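Histidine--tRNA ligase (Staphylococcus aureus, PDB 1QE0) joins L-histidine to its cognate tRNA(His) at the expense of ATP, working as a homodimeric class II aminoacyl-tRNA synthetase. Local coordinates at residues 47-51 against 294-298. Sequence-based numbering, arbitrary orientation.
Sequences DLFAR and ELLDG
R51 reaches the 294-298 turn with a folded side chain: CG stands anti to its own carbonyl carbon (chi1 -51°), and further bends at chi2 and chi3 swing the guanidinium over to L295 and D297. From the other side, D297 keeps CG beside its backbone N, which brings the carboxylate up to the same group. In the class II catalytic domain this joins the segment 47-51, on the short helix 46-49, to the turn that leaves helix 292-295, where L296 is the first residue to abandon helical angles. NE of R51 gives the O of L295 a nearly straight hydrogen bond, 2.7 Å long at 164°, with the oxygen in the guanidinium plane. NH2 of R51 adds a weak bond to that oxygen and forms a salt bridge to OD2 of D297 at 2.7 Å; the guanidinium and carboxylate planes are turned 39° apart. NH1 turns back to the O of D47 in a weak bond, so all three guanidinium nitrogens have a partner. The apolar part of the contact is formed by two buried leucines: L48 and L296 cross at about a right angle, both also packing on helix 82-91, L48 on A83 and R87, L296 on V86 and I90. I2 of the second subunit touches L48 and R51, which places the contact at the dimer interface. Between the leucines, CD1 of L48 meets CD1 of L296 at 3.9 Å.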
# COMPACT_ATOMS: atom_id res chain seq x y z
N ASP A 47 14.72 6.36 -20.59
CA ASP A 47 14.02 6.54 -21.86
C ASP A 47 12.49 6.47 -21.82
O ASP A 47 11.85 6.77 -22.81
CB ASP A 47 14.60 5.58 -22.90
CG ASP A 47 16.05 5.94 -23.30
OD1 ASP A 47 16.30 6.03 -24.52
OD2 ASP A 47 16.92 6.13 -22.42
N LEU A 48 11.91 6.10 -20.68
CA LEU A 48 10.45 6.04 -20.58
C LEU A 48 9.95 7.43 -20.22
O LEU A 48 8.97 7.94 -20.77
CB LEU A 48 10.02 5.05 -19.51
CG LEU A 48 8.53 4.88 -19.19
CD1 LEU A 48 7.79 4.29 -20.34
CD2 LEU A 48 8.43 3.98 -18.03
N PHE A 49 10.67 8.04 -19.29
CA PHE A 49 10.33 9.37 -18.81
C PHE A 49 10.93 10.45 -19.71
O PHE A 49 10.64 11.64 -19.55
CB PHE A 49 10.82 9.50 -17.37
CG PHE A 49 10.30 8.42 -16.48
CD1 PHE A 49 8.94 8.35 -16.17
CD2 PHE A 49 11.16 7.45 -15.98
CE1 PHE A 49 8.44 7.31 -15.39
CE2 PHE A 49 10.66 6.41 -15.19
CZ PHE A 49 9.30 6.34 -14.89
N ALA A 50 11.77 10.03 -20.64
CA ALA A 50 12.40 10.93 -21.60
C ALA A 50 11.31 11.49 -22.55
O ALA A 50 11.34 12.67 -22.91
CB ALA A 50 13.49 10.15 -22.41
N ARG A 51 10.33 10.65 -22.84
CA ARG A 51 9.24 10.95 -23.77
C ARG A 51 8.54 12.29 -23.61
O ARG A 51 8.77 12.93 -22.56
CB ARG A 51 8.19 9.83 -23.72
CG ARG A 51 8.76 8.45 -23.88
CD ARG A 51 9.44 8.32 -25.19
NE ARG A 51 8.98 7.15 -25.90
CZ ARG A 51 9.68 6.05 -26.03
NH1 ARG A 51 10.89 5.98 -25.50
NH2 ARG A 51 9.17 5.01 -26.67
N GLU A 294 0.97 5.45 -27.66
CA GLU A 294 1.78 5.45 -28.87
C GLU A 294 3.12 6.14 -28.68
O GLU A 294 4.10 5.81 -29.33
CB GLU A 294 0.98 6.10 -29.99
CG GLU A 294 -0.50 6.19 -29.66
CD GLU A 294 -1.34 6.45 -30.87
OE1 GLU A 294 -1.75 7.61 -31.11
OE2 GLU A 294 -1.57 5.49 -31.60
N LEU A 295 3.17 7.12 -27.80
CA LEU A 295 4.43 7.78 -27.53
C LEU A 295 5.29 6.76 -26.77
O LEU A 295 6.51 6.80 -26.83
CB LEU A 295 4.23 9.04 -26.68
CG LEU A 295 3.32 10.10 -27.28
CD1 LEU A 295 3.32 11.31 -26.43
CD2 LEU A 295 3.76 10.48 -28.65
N LEU A 296 4.66 5.84 -26.04
CA LEU A 296 5.42 4.81 -25.35
C LEU A 296 5.64 3.53 -26.20
O LEU A 296 6.03 2.49 -25.67
CB LEU A 296 4.74 4.46 -24.03
CG LEU A 296 4.97 5.46 -22.89
CD1 LEU A 296 6.13 6.33 -23.25
CD2 LEU A 296 3.77 6.32 -22.61
N ASP A 297 5.44 3.63 -27.52
CA ASP A 297 5.55 2.52 -28.47
C ASP A 297 4.44 1.49 -28.28
O ASP A 297 4.71 0.29 -28.29
CB ASP A 297 6.89 1.80 -28.36
CG ASP A 297 8.09 2.74 -28.46
OD1 ASP A 297 9.20 2.25 -28.18
OD2 ASP A 297 7.95 3.93 -28.80
N GLY A 298 3.19 1.93 -28.15
CA GLY A 298 2.11 0.98 -27.95
C GLY A 298 0.92 1.27 -28.83
O GLY A 298 0.98 2.24 -29.60